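PDB 3ZED: RNA-directed RNA polymerase from Infectious pancreatic necrosis virus, which probably copies the viral RNA genome as an RNA-dependent RNA polymerase, and probably occurs both free and covalently linked to that RNA. Local coordinates for residues P32-P37 and F120-I125; A75-L80 and E262-A267; R81-D86 and W223-T228; N346-Q351 and D366-I371; P353-F358 and D559-S564. All blocks are in the same frame, centred on the assembly; numbering follows the deposited sequence.

In the fold
Near the N terminus, contact 1 closes the first loop by laying residues 32-37 along 120-125, which run into the start of helix 125-137. Contacts 2 and 3 open inside that loop and close well beyond it, so both cross contact 1. Contact 3 lies within the span of contact 2, and the two touch: Ile-225 packs on Leu-80 and Leu-264, bringing the turn after helix 73-76 and helix 260-278 against strand 225-226. Further on, contact 4 closes a short loop onto helix 364-377. Contact 5 opens between the two segments of contact 4, crosses it, and carries residues 353-358 some 200 residues onward to the hairpin of strands 556-560 and 563-568.

Contact 1: residues P32-P37 and F120-I125; sequences PKRFRP and FGAPDI
Pro-32 starts the contact by setting its ring against the end of Ile-125, a loose apolar touch with CD 4.5 Å from Ile-125 CD1. The next residue to meet the second segment is Arg-34, which carries most of the contact. Its CG stands beside the backbone N (chi1 -87°), and further bends at chi2 and chi3 fold the chain down onto Ala-122 and Pro-123. Arg-34 CD comes to 3.5 Å from Pro-123 CD, the two side chains running at a slant to each other. Beyond it the guanidinium lies over the backbone of Ala-122, whose CA sits 3.6 Å from the plane and toward the rim of the group, while NH1 is 3.6 Å from Ala-122 CB. NH2 passes the carbonyl oxygens of Phe-120 and Gly-121 without bonding to either; NH1 is hydrogen-bonded to Gly-118 O, just before the second segment. Phe-35 turns to other company and meets Trp-314 edge-to-face. This is surface packing of two irregular segments, the second running into the start of helix 125-137, where Asp-124 is the N-cap, and helix 143-156 backs it, with Ile-154 touching Pro-32, Pro-123 and Ile-125.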
# COMPACT_ATOMS: atom_id res chain seq x y z
N PRO B 32 -26.14 3.59 -23.09
CA PRO B 32 -25.06 3.07 -23.95
C PRO B 32 -25.09 1.53 -23.96
O PRO B 32 -25.59 0.92 -23.02
CB PRO B 32 -23.79 3.61 -23.28
CG PRO B 32 -24.27 4.71 -22.35
CD PRO B 32 -25.59 4.24 -21.88
N LYS B 33 -24.60 0.91 -25.03
CA LYS B 33 -24.58 -0.55 -25.09
C LYS B 33 -23.54 -1.11 -24.12
O LYS B 33 -22.50 -0.46 -23.90
CB LYS B 33 -24.31 -1.04 -26.52
N ARG B 34 -23.82 -2.29 -23.52
CA ARG B 34 -22.88 -3.00 -22.65
C ARG B 34 -21.61 -3.25 -23.42
O ARG B 34 -21.66 -3.55 -24.62
CB ARG B 34 -23.44 -4.35 -22.17
CG ARG B 34 -24.28 -4.35 -20.91
CD ARG B 34 -23.59 -3.77 -19.68
NE ARG B 34 -22.46 -4.55 -19.16
CZ ARG B 34 -22.56 -5.53 -18.27
NH1 ARG B 34 -23.75 -5.93 -17.84
NH2 ARG B 34 -21.47 -6.13 -17.81
N PHE B 35 -20.48 -3.13 -22.74
CA PHE B 35 -19.20 -3.39 -23.36
C PHE B 35 -18.97 -4.88 -23.36
O PHE B 35 -19.15 -5.54 -22.33
CB PHE B 35 -18.08 -2.64 -22.61
CG PHE B 35 -16.68 -3.02 -23.00
CD1 PHE B 35 -16.22 -2.81 -24.31
CD2 PHE B 35 -15.79 -3.54 -22.07
CE1 PHE B 35 -14.91 -3.13 -24.67
CE2 PHE B 35 -14.48 -3.85 -22.42
CZ PHE B 35 -14.04 -3.65 -23.71
N ARG B 36 -18.62 -5.43 -24.54
CA ARG B 36 -18.28 -6.83 -24.70
C ARG B 36 -16.81 -6.89 -25.06
O ARG B 36 -16.45 -6.53 -26.19
CB ARG B 36 -19.16 -7.54 -25.75
CG ARG B 36 -18.89 -9.05 -25.88
CD ARG B 36 -19.96 -9.80 -26.67
NE ARG B 36 -21.25 -9.94 -25.99
CZ ARG B 36 -21.59 -10.92 -25.15
NH1 ARG B 36 -20.71 -11.86 -24.83
NH2 ARG B 36 -22.80 -10.95 -24.61
N PRO B 37 -15.92 -7.28 -24.11
CA PRO B 37 -14.49 -7.35 -24.44
C PRO B 37 -14.24 -8.26 -25.65
O PRO B 37 -14.96 -9.23 -25.84
CB PRO B 37 -13.86 -7.92 -23.16
CG PRO B 37 -14.83 -7.58 -22.08
CD PRO B 37 -16.17 -7.71 -22.72
N PHE B 120 -21.68 -8.68 -13.01
CA PHE B 120 -20.37 -8.21 -12.59
C PHE B 120 -19.86 -7.19 -13.61
O PHE B 120 -19.76 -7.51 -14.81
CB PHE B 120 -19.37 -9.37 -12.40
CG PHE B 120 -17.99 -8.89 -11.97
CD1 PHE B 120 -17.73 -8.59 -10.64
CD2 PHE B 120 -16.98 -8.72 -12.91
CE1 PHE B 120 -16.47 -8.13 -10.25
CE2 PHE B 120 -15.71 -8.26 -12.51
CZ PHE B 120 -15.46 -7.97 -11.19
N GLY B 121 -19.59 -5.98 -13.13
CA GLY B 121 -19.11 -4.85 -13.92
C GLY B 121 -20.22 -4.15 -14.67
O GLY B 121 -19.96 -3.37 -15.59
N ALA B 122 -21.48 -4.44 -14.30
CA ALA B 122 -22.64 -3.83 -14.93
C ALA B 122 -22.74 -2.34 -14.54
O ALA B 122 -22.60 -2.02 -13.37
CB ALA B 122 -23.91 -4.57 -14.54
N PRO B 123 -22.90 -1.42 -15.51
CA PRO B 123 -23.02 0.00 -15.16
C PRO B 123 -24.35 0.27 -14.46
O PRO B 123 -25.32 -0.46 -14.70
CB PRO B 123 -22.96 0.71 -16.52
CG PRO B 123 -23.46 -0.28 -17.48
CD PRO B 123 -23.03 -1.62 -16.97
N ASP B 124 -24.42 1.31 -13.62
CA ASP B 124 -25.68 1.64 -12.94
C ASP B 124 -26.60 2.44 -13.89
O ASP B 124 -26.71 3.67 -13.81
CB ASP B 124 -25.44 2.39 -11.62
CG ASP B 124 -26.65 2.41 -10.72
OD1 ASP B 124 -27.77 2.10 -11.20
OD2 ASP B 124 -26.50 2.78 -9.55
N ILE B 125 -27.29 1.70 -14.76
CA ILE B 125 -28.24 2.15 -15.78
C ILE B 125 -29.53 2.70 -15.11
O ILE B 125 -30.17 3.61 -15.66
CB ILE B 125 -28.52 0.95 -16.74
CG1 ILE B 125 -27.30 0.68 -17.64
CG2 ILE B 125 -29.79 1.07 -17.57
CD1 ILE B 125 -26.52 1.93 -18.16

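Contact 2: residues A75-L80 and E262-A267; sequences AALPRL and EALVLA
Val-265 presents one methyl, CG2, to two residues of the opposite segment. With CG1 anti to the backbone N (chi1 169°), CG2 is left beside that N and points at the end of helix 73-76. There it lies 3.8 Å from Ala-76 CB and equally 3.8 Å from Leu-77 CG. Both methyls of Leu-77 are also close to it, so the branch point of the leucine sits astride the valine methyl. Leu-77 is the first residue to leave helical geometry, and its side chain is directed at helix 260-278; CD1 reaches past Val-265 to Leu-264 CB at 4.2 Å. Leu-264 and Leu-80 both hold CG beside the backbone N, and their side chains meet nearly at right angles, CD1 of Leu-80 lying 4.0 Å from CD1 of Leu-264. Nothing polar joins the segments; the contact is wholly aliphatic. The Val-265 side chain lies about 7 Å from that of Tyr-251, in the predicted GTP site. Strands 92-98 and 225-226 flank the junction of the turn and helix 260-278, Val-95 touching Val-265 and Ile-225 both Leu-80 and Leu-264, and Leu-330 of helix 326-340 lies against Leu-264.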
# COMPACT_ATOMS: atom_id res chain seq x y z
N ALA B 75 2.59 -32.83 14.84
CA ALA B 75 3.99 -33.18 14.59
C ALA B 75 4.75 -31.98 14.04
O ALA B 75 5.87 -31.72 14.49
CB ALA B 75 4.08 -34.34 13.62
N ALA B 76 4.15 -31.24 13.08
CA ALA B 76 4.79 -30.08 12.44
C ALA B 76 4.85 -28.87 13.36
O ALA B 76 5.85 -28.14 13.34
CB ALA B 76 4.08 -29.73 11.15
N LEU B 77 3.79 -28.63 14.16
CA LEU B 77 3.72 -27.53 15.12
C LEU B 77 3.41 -28.09 16.51
O LEU B 77 2.25 -28.03 16.95
CB LEU B 77 2.69 -26.47 14.68
CG LEU B 77 2.93 -25.78 13.34
CD1 LEU B 77 1.72 -25.00 12.91
CD2 LEU B 77 4.15 -24.87 13.37
N PRO B 78 4.41 -28.70 17.21
CA PRO B 78 4.14 -29.31 18.53
C PRO B 78 3.70 -28.32 19.60
O PRO B 78 2.86 -28.67 20.44
CB PRO B 78 5.48 -29.96 18.91
CG PRO B 78 6.20 -30.13 17.63
CD PRO B 78 5.82 -28.92 16.83
N ARG B 79 4.24 -27.09 19.57
CA ARG B 79 3.91 -26.01 20.50
C ARG B 79 2.42 -25.60 20.43
O ARG B 79 1.89 -25.05 21.40
CB ARG B 79 4.77 -24.78 20.19
CG ARG B 79 6.21 -24.88 20.64
CD ARG B 79 6.99 -23.58 20.36
NE ARG B 79 6.47 -22.39 21.04
CZ ARG B 79 6.86 -21.98 22.25
NH1 ARG B 79 7.78 -22.65 22.93
NH2 ARG B 79 6.32 -20.89 22.79
N LEU B 80 1.76 -25.86 19.28
CA LEU B 80 0.37 -25.48 19.04
C LEU B 80 -0.58 -26.70 19.00
O LEU B 80 -1.59 -26.66 18.30
CB LEU B 80 0.26 -24.67 17.73
CG LEU B 80 1.13 -23.42 17.56
CD1 LEU B 80 0.97 -22.86 16.18
CD2 LEU B 80 0.77 -22.34 18.58
N GLU B 262 -0.07 -24.17 7.30
CA GLU B 262 0.88 -24.28 6.20
C GLU B 262 1.84 -23.10 6.20
O GLU B 262 3.06 -23.30 6.18
CB GLU B 262 0.11 -24.37 4.87
CG GLU B 262 -0.43 -25.76 4.54
CD GLU B 262 -1.79 -26.19 5.07
OE1 GLU B 262 -2.57 -25.33 5.51
OE2 GLU B 262 -2.08 -27.41 5.01
N ALA B 263 1.30 -21.87 6.30
CA ALA B 263 2.05 -20.61 6.33
C ALA B 263 3.03 -20.57 7.50
O ALA B 263 4.20 -20.28 7.28
CB ALA B 263 1.11 -19.44 6.41
N LEU B 264 2.57 -20.92 8.71
CA LEU B 264 3.39 -20.97 9.92
C LEU B 264 4.52 -21.97 9.76
O LEU B 264 5.66 -21.61 10.01
CB LEU B 264 2.54 -21.32 11.17
CG LEU B 264 1.49 -20.30 11.60
CD1 LEU B 264 0.58 -20.88 12.67
CD2 LEU B 264 2.13 -19.00 12.07
N VAL B 265 4.21 -23.19 9.27
CA VAL B 265 5.20 -24.24 9.04
C VAL B 265 6.27 -23.72 8.05
O VAL B 265 7.46 -23.81 8.35
CB VAL B 265 4.55 -25.58 8.56
CG1 VAL B 265 5.60 -26.58 8.07
CG2 VAL B 265 3.71 -26.21 9.67
N LEU B 266 5.85 -23.16 6.90
CA LEU B 266 6.76 -22.67 5.87
C LEU B 266 7.57 -21.45 6.32
O LEU B 266 8.79 -21.44 6.10
CB LEU B 266 6.01 -22.35 4.57
CG LEU B 266 5.46 -23.55 3.78
CD1 LEU B 266 4.79 -23.08 2.51
CD2 LEU B 266 6.56 -24.61 3.45
N ALA B 267 6.92 -20.44 6.96
CA ALA B 267 7.59 -19.24 7.47
C ALA B 267 8.58 -19.61 8.57
O ALA B 267 9.71 -19.12 8.53
CB ALA B 267 6.59 -18.21 7.96

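Contact 3: residues R81-D86 and W223-T228; sequences RQMVED and WLINYT
Tyr-227 and Asp-86 make the one hydrogen bond of the contact: Tyr-227 OH donates to Asp-86 OD2 at 2.8 Å, and OD2 accepts on its anti lone pair, the one turned away from OD1. Carboxylate and ring planes stand 80° apart, and the carboxyl carbon lies in the ring plane, at its edge. The second oxygen, OD1, takes a weak bond from Gln-82 NE2.

The ring also has aliphatic company. Met-83 CG lies over one face, 4.0 Å from the ring centroid, in a CH-pi contact. Its SD sits farther out and obliquely, a Met-aromatic contact at 5.3 Å from the same centroid, and packs against Ile-225 CG2 at 3.6 Å. Gln-82 approaches the ring from its edge, CG being 3.7 Å from Tyr-227 CD2; its CG is anti to the backbone N (chi1 180°) and the chain bends at chi2, bringing the amide alongside Thr-228.

As modelled, two acceptors, Gln-82 OE1 and Thr-228 O, are then only 3.0 Å apart with no bond between them, which leaves the orientation of the amide, and the weak bond from its NE2, doubtful.

In the fold, this surface contact sets helix 81-85 against strand 225-226 and the residues just after it. Strand 225-226 pairs with 235-236, and Asp-234 binds Thr-228 N.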
# COMPACT_ATOMS: atom_id res chain seq x y z
N ARG B 81 -0.27 -27.76 19.78
CA ARG B 81 -1.10 -28.97 19.86
C ARG B 81 -2.49 -28.66 20.44
O ARG B 81 -3.48 -29.27 20.04
CB ARG B 81 -0.40 -30.04 20.69
N GLN B 82 -2.54 -27.69 21.36
CA GLN B 82 -3.76 -27.22 22.01
C GLN B 82 -4.65 -26.46 21.02
O GLN B 82 -5.87 -26.51 21.16
CB GLN B 82 -3.37 -26.34 23.22
CG GLN B 82 -4.53 -25.78 24.03
CD GLN B 82 -4.97 -26.65 25.16
OE1 GLN B 82 -4.52 -26.49 26.31
NE2 GLN B 82 -6.03 -27.39 24.89
N MET B 83 -4.06 -25.78 20.03
CA MET B 83 -4.79 -25.02 19.00
C MET B 83 -5.48 -25.96 18.01
O MET B 83 -6.49 -25.58 17.41
CB MET B 83 -3.84 -24.08 18.25
CG MET B 83 -4.02 -22.64 18.62
SD MET B 83 -2.99 -21.55 17.62
CE MET B 83 -4.10 -21.15 16.31
N VAL B 84 -4.94 -27.18 17.84
CA VAL B 84 -5.47 -28.20 16.94
C VAL B 84 -6.73 -28.82 17.58
O VAL B 84 -7.79 -28.81 16.95
CB VAL B 84 -4.39 -29.27 16.58
CG1 VAL B 84 -4.98 -30.40 15.74
CG2 VAL B 84 -3.21 -28.63 15.85
N GLU B 85 -6.61 -29.33 18.84
CA GLU B 85 -7.69 -29.98 19.59
C GLU B 85 -8.86 -29.02 19.94
O GLU B 85 -9.97 -29.49 20.17
CB GLU B 85 -7.16 -30.68 20.86
CG GLU B 85 -6.50 -29.78 21.90
CD GLU B 85 -5.95 -30.54 23.10
OE1 GLU B 85 -6.75 -30.92 23.98
OE2 GLU B 85 -4.72 -30.75 23.15
N ASP B 86 -8.62 -27.69 19.94
CA ASP B 86 -9.65 -26.70 20.24
C ASP B 86 -10.33 -26.19 18.95
O ASP B 86 -11.26 -25.39 19.02
CB ASP B 86 -9.07 -25.53 21.07
CG ASP B 86 -8.75 -25.86 22.52
OD1 ASP B 86 -8.55 -27.05 22.84
OD2 ASP B 86 -8.63 -24.91 23.33
N TRP B 223 5.92 -19.02 17.17
CA TRP B 223 6.25 -18.79 18.57
C TRP B 223 5.63 -17.47 19.10
O TRP B 223 5.70 -17.20 20.30
CB TRP B 223 7.78 -18.79 18.76
CG TRP B 223 8.40 -20.15 18.70
CD1 TRP B 223 8.29 -21.07 17.70
CD2 TRP B 223 9.30 -20.71 19.66
NE1 TRP B 223 9.04 -22.18 17.99
CE2 TRP B 223 9.71 -21.98 19.17
CE3 TRP B 223 9.84 -20.26 20.88
CZ2 TRP B 223 10.59 -22.81 19.88
CZ3 TRP B 223 10.71 -21.09 21.58
CH2 TRP B 223 11.07 -22.35 21.09
N LEU B 224 5.02 -16.67 18.22
CA LEU B 224 4.36 -15.42 18.58
C LEU B 224 2.88 -15.69 18.99
O LEU B 224 2.17 -14.77 19.40
CB LEU B 224 4.46 -14.40 17.43
CG LEU B 224 5.64 -13.41 17.48
CD1 LEU B 224 7.01 -14.12 17.42
CD2 LEU B 224 5.52 -12.36 16.38
N ILE B 225 2.46 -16.97 18.90
CA ILE B 225 1.13 -17.42 19.29
C ILE B 225 1.23 -17.95 20.71
O ILE B 225 1.98 -18.89 20.99
CB ILE B 225 0.47 -18.47 18.35
CG1 ILE B 225 0.31 -17.95 16.91
CG2 ILE B 225 -0.89 -18.92 18.93
CD1 ILE B 225 0.31 -19.04 15.90
N ASN B 226 0.47 -17.34 21.59
CA ASN B 226 0.40 -17.74 22.97
C ASN B 226 -1.01 -18.29 23.20
O ASN B 226 -1.93 -17.50 23.43
CB ASN B 226 0.76 -16.54 23.88
CG ASN B 226 0.58 -16.73 25.37
OD1 ASN B 226 0.43 -17.85 25.90
ND2 ASN B 226 0.63 -15.61 26.09
N TYR B 227 -1.19 -19.63 23.03
CA TYR B 227 -2.50 -20.27 23.20
C TYR B 227 -2.46 -21.39 24.25
O TYR B 227 -1.58 -22.25 24.23
CB TYR B 227 -3.05 -20.82 21.87
CG TYR B 227 -4.51 -21.23 21.93
CD1 TYR B 227 -5.52 -20.29 21.79
CD2 TYR B 227 -4.88 -22.56 22.17
CE1 TYR B 227 -6.87 -20.65 21.89
CE2 TYR B 227 -6.22 -22.93 22.26
CZ TYR B 227 -7.21 -21.98 22.11
OH TYR B 227 -8.54 -22.32 22.19
N THR B 228 -3.45 -21.37 25.17
CA THR B 228 -3.68 -22.39 26.22
C THR B 228 -5.18 -22.65 26.40
O THR B 228 -5.58 -23.75 26.75
CB THR B 228 -3.08 -21.98 27.59
OG1 THR B 228 -3.64 -20.74 28.02
CG2 THR B 228 -1.56 -21.91 27.59

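Contact 4: residues N346-Q351 and D366-I371; sequences NITNTQ and DRIMTI
Ile-347 and Thr-348 rest on one flank of helix 364-377, and their apolar atoms make most of the interface. Ile-368 CD1 touches two methyls, Ile-347 CG2 at 3.5 Å and Thr-348 CG2 at 3.8 Å. Ile-371 CD1 meets Ile-347 CG1 at 4.0 Å and also lies against the carbonyl oxygen of Ile-347, which is hydrogen-bonded by Arg-695 NH1.

The polar link is a single hydrogen bond from Arg-367 NH1 to Thr-348 O, 2.7 Å long but bent, at 137°. The oxygen is near the guanidinium plane, whereas NH1 stands above the carbonyl plane. The arginine chain, extended from CG to NE, runs past Thr-348 CB to get there.

Within the loop, Asn-346 OD1 accepts from Thr-348 N, which makes an Asx turn, and also from Thr-348 OG1.

The hydroxyl bond fixes the rotation of the Thr-348 side chain, so that its methyl faces Ile-368. Separately, Thr-348 O accepts from Arg-367, whose charge probably polarises it.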
# COMPACT_ATOMS: atom_id res chain seq x y z
N ASN B 346 1.52 12.43 10.89
CA ASN B 346 1.35 13.14 9.63
C ASN B 346 1.28 14.64 9.89
O ASN B 346 1.28 15.07 11.04
CB ASN B 346 0.12 12.63 8.84
CG ASN B 346 -1.17 12.77 9.58
OD1 ASN B 346 -1.65 13.87 9.83
ND2 ASN B 346 -1.75 11.65 9.96
N ILE B 347 1.21 15.43 8.81
CA ILE B 347 1.21 16.89 8.84
C ILE B 347 0.05 17.49 9.70
O ILE B 347 0.18 18.61 10.17
CB ILE B 347 1.21 17.44 7.38
CG1 ILE B 347 1.73 18.90 7.29
CG2 ILE B 347 -0.12 17.21 6.66
CD1 ILE B 347 2.24 19.33 5.90
N THR B 348 -1.05 16.76 9.92
CA THR B 348 -2.17 17.30 10.68
C THR B 348 -1.96 17.14 12.20
O THR B 348 -2.62 17.84 12.96
CB THR B 348 -3.52 16.68 10.24
OG1 THR B 348 -3.63 15.32 10.68
CG2 THR B 348 -3.75 16.78 8.73
N ASN B 349 -1.02 16.27 12.64
CA ASN B 349 -0.78 16.06 14.08
C ASN B 349 0.71 16.16 14.45
O ASN B 349 1.06 16.01 15.62
CB ASN B 349 -1.33 14.69 14.53
CG ASN B 349 -0.73 13.47 13.85
OD1 ASN B 349 0.47 13.38 13.57
ND2 ASN B 349 -1.53 12.46 13.65
N THR B 350 1.60 16.37 13.46
CA THR B 350 3.06 16.42 13.68
C THR B 350 3.67 17.37 12.67
O THR B 350 3.13 17.52 11.58
CB THR B 350 3.65 14.98 13.54
OG1 THR B 350 2.96 14.07 14.41
CG2 THR B 350 5.17 14.90 13.79
N GLN B 351 4.82 17.98 13.00
CA GLN B 351 5.52 18.87 12.08
C GLN B 351 6.37 18.01 11.14
O GLN B 351 7.58 17.85 11.33
CB GLN B 351 6.34 19.91 12.85
CG GLN B 351 5.43 20.95 13.49
CD GLN B 351 6.15 21.98 14.29
OE1 GLN B 351 6.98 22.74 13.78
NE2 GLN B 351 5.79 22.07 15.56
N ASP B 366 -9.93 20.45 6.90
CA ASP B 366 -9.80 21.81 7.41
C ASP B 366 -8.41 22.07 8.00
O ASP B 366 -7.87 23.16 7.79
CB ASP B 366 -10.88 22.18 8.42
CG ASP B 366 -10.93 23.68 8.66
OD1 ASP B 366 -11.09 24.45 7.67
OD2 ASP B 366 -10.75 24.10 9.82
N ARG B 367 -7.80 21.06 8.68
CA ARG B 367 -6.42 21.15 9.23
C ARG B 367 -5.42 21.39 8.09
O ARG B 367 -4.55 22.24 8.21
CB ARG B 367 -6.04 19.90 10.04
CG ARG B 367 -6.77 19.80 11.36
CD ARG B 367 -6.16 18.74 12.25
NE ARG B 367 -6.68 18.81 13.61
CZ ARG B 367 -6.02 18.40 14.69
NH1 ARG B 367 -4.80 17.89 14.58
NH2 ARG B 367 -6.57 18.50 15.90
N ILE B 368 -5.58 20.66 6.97
CA ILE B 368 -4.76 20.79 5.76
C ILE B 368 -4.93 22.21 5.17
O ILE B 368 -3.93 22.87 4.89
CB ILE B 368 -5.13 19.69 4.71
CG1 ILE B 368 -4.68 18.29 5.18
CG2 ILE B 368 -4.62 20.04 3.28
CD1 ILE B 368 -3.23 18.02 5.20
N MET B 369 -6.20 22.68 5.04
CA MET B 369 -6.49 24.02 4.49
C MET B 369 -5.91 25.13 5.38
O MET B 369 -5.41 26.12 4.84
CB MET B 369 -7.98 24.22 4.26
CG MET B 369 -8.52 23.34 3.13
SD MET B 369 -7.73 23.60 1.49
CE MET B 369 -8.15 25.32 1.16
N THR B 370 -5.88 24.94 6.72
CA THR B 370 -5.26 25.88 7.66
C THR B 370 -3.74 25.93 7.38
O THR B 370 -3.18 27.01 7.28
CB THR B 370 -5.59 25.49 9.12
OG1 THR B 370 -7.00 25.59 9.31
CG2 THR B 370 -4.90 26.39 10.15
N ILE B 371 -3.10 24.75 7.23
CA ILE B 371 -1.66 24.65 6.94
C ILE B 371 -1.37 25.34 5.59
O ILE B 371 -0.44 26.15 5.54
CB ILE B 371 -1.16 23.17 7.00
CG1 ILE B 371 -1.14 22.66 8.46
CG2 ILE B 371 0.24 23.03 6.37
CD1 ILE B 371 -1.37 21.15 8.60

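Contact 5: residues P353-F358 and D559-S564; sequences PSLYGF and DLLGWS
Leu-560 and Leu-561, at the corner of a beta hairpin, are the bumps that meet Leu-355 and Phe-358. The hairpin joins strands 556-560 and 563-568 through a type I' turn from Leu-560 to Trp-563, with a G1 beta bulge where Asp-559 and Leu-560 both face Trp-563. Opposite it, residues 355-358 form a type II turn with Gly-357 at positive phi, and the two side chains at its ends both point at the hairpin.

Each hairpin leucine touches both Leu-355 and Phe-358. Leu-560 straddles the gap between the partners: its CD1 lies 3.9 Å from Leu-355 CD1, while CD2 goes to the far end of the phenyl ring. CG anti to the backbone N (chi1 -176°) carries the fork toward Leu-355 and Phe-358, and Leu-560 meets Phe-358 nearly at right angles. Leu-561 comes in beside Leu-560, its CD1 set in the hollow between Leu-355 CB, at 4.4 Å, and the phenyl ring, where Phe-358 CD2 is 4.0 Å away.

Ile-368 of helix 364-377 touches Leu-355, Phe-358 and Leu-560, and Tyr-391 of strand 389-394 touches both Leu-355 and Leu-560. The apolar patch thus joins the loop ahead of helix 364-377 to the hairpin. At its outer tip, Leu-560 CD2 lies obliquely to the phenyl ring, equally distant, at 3.7 Å, from CZ and CE2 of Phe-358.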
# COMPACT_ATOMS: atom_id res chain seq x y z
N PRO B 353 6.27 16.55 6.61
CA PRO B 353 5.53 16.58 5.32
C PRO B 353 4.68 15.31 5.09
O PRO B 353 3.89 15.28 4.15
CB PRO B 353 6.65 16.66 4.26
CG PRO B 353 7.84 16.07 4.91
CD PRO B 353 7.72 16.37 6.39
N SER B 354 4.87 14.26 5.89
CA SER B 354 4.16 12.98 5.73
C SER B 354 2.64 13.10 5.83
O SER B 354 2.14 13.91 6.60
CB SER B 354 4.63 11.97 6.76
OG SER B 354 4.06 10.69 6.52
N LEU B 355 1.93 12.28 5.03
CA LEU B 355 0.47 12.18 5.06
C LEU B 355 0.03 10.79 5.58
O LEU B 355 -1.15 10.47 5.51
CB LEU B 355 -0.13 12.44 3.65
CG LEU B 355 -0.22 13.90 3.18
CD1 LEU B 355 -0.40 13.97 1.68
CD2 LEU B 355 -1.33 14.66 3.89
N TYR B 356 0.98 9.96 6.11
CA TYR B 356 0.66 8.62 6.60
C TYR B 356 -0.46 8.64 7.66
O TYR B 356 -0.37 9.36 8.66
CB TYR B 356 1.90 7.89 7.14
CG TYR B 356 1.58 6.48 7.61
CD1 TYR B 356 1.26 5.48 6.70
CD2 TYR B 356 1.48 6.18 8.96
CE1 TYR B 356 0.93 4.19 7.12
CE2 TYR B 356 1.15 4.90 9.40
CZ TYR B 356 0.89 3.90 8.47
OH TYR B 356 0.56 2.63 8.89
N GLY B 357 -1.49 7.83 7.43
CA GLY B 357 -2.64 7.71 8.32
C GLY B 357 -3.60 8.88 8.24
O GLY B 357 -4.50 8.98 9.08
N PHE B 358 -3.45 9.77 7.22
CA PHE B 358 -4.34 10.94 7.09
C PHE B 358 -5.76 10.53 6.73
O PHE B 358 -5.96 9.67 5.89
CB PHE B 358 -3.82 11.93 6.03
CG PHE B 358 -4.79 13.02 5.61
CD1 PHE B 358 -5.00 14.13 6.41
CD2 PHE B 358 -5.49 12.94 4.41
CE1 PHE B 358 -5.88 15.13 6.02
CE2 PHE B 358 -6.36 13.94 4.01
CZ PHE B 358 -6.53 15.05 4.80
N ASP B 559 -7.08 17.32 -5.02
CA ASP B 559 -6.96 15.90 -5.31
C ASP B 559 -6.00 15.29 -4.27
O ASP B 559 -5.13 14.49 -4.59
CB ASP B 559 -6.55 15.60 -6.77
CG ASP B 559 -6.65 14.13 -7.16
OD1 ASP B 559 -7.47 13.40 -6.56
OD2 ASP B 559 -5.85 13.69 -8.01
N LEU B 560 -6.15 15.73 -3.00
CA LEU B 560 -5.34 15.28 -1.89
C LEU B 560 -5.79 13.88 -1.54
O LEU B 560 -6.83 13.71 -0.92
CB LEU B 560 -5.48 16.24 -0.70
CG LEU B 560 -4.60 15.93 0.53
CD1 LEU B 560 -3.14 16.34 0.29
CD2 LEU B 560 -5.13 16.64 1.74
N LEU B 561 -5.05 12.87 -2.04
CA LEU B 561 -5.39 11.45 -1.86
C LEU B 561 -6.84 11.19 -2.35
O LEU B 561 -7.57 10.39 -1.76
CB LEU B 561 -5.17 10.96 -0.40
CG LEU B 561 -3.81 11.31 0.25
CD1 LEU B 561 -3.70 10.73 1.64
CD2 LEU B 561 -2.65 10.82 -0.60
N GLY B 562 -7.23 11.87 -3.44
CA GLY B 562 -8.55 11.75 -4.06
C GLY B 562 -9.62 12.68 -3.54
O GLY B 562 -10.78 12.55 -3.94
N TRP B 563 -9.28 13.63 -2.68
CA TRP B 563 -10.27 14.55 -2.11
C TRP B 563 -10.06 16.02 -2.50
O TRP B 563 -8.93 16.50 -2.57
CB TRP B 563 -10.26 14.47 -0.56
CG TRP B 563 -10.45 13.09 -0.03
CD1 TRP B 563 -9.46 12.22 0.37
CD2 TRP B 563 -11.69 12.38 0.09
NE1 TRP B 563 -10.02 11.02 0.75
CE2 TRP B 563 -11.38 11.08 0.57
CE3 TRP B 563 -13.04 12.72 -0.15
CZ2 TRP B 563 -12.38 10.13 0.83
CZ3 TRP B 563 -14.02 11.78 0.12
CH2 TRP B 563 -13.69 10.49 0.59
N SER B 564 -11.17 16.71 -2.73
CA SER B 564 -11.26 18.16 -2.95
C SER B 564 -11.81 18.79 -1.68
O SER B 564 -12.37 18.08 -0.83
CB SER B 564 -12.18 18.50 -4.13
OG SER B 564 -11.68 17.98 -5.35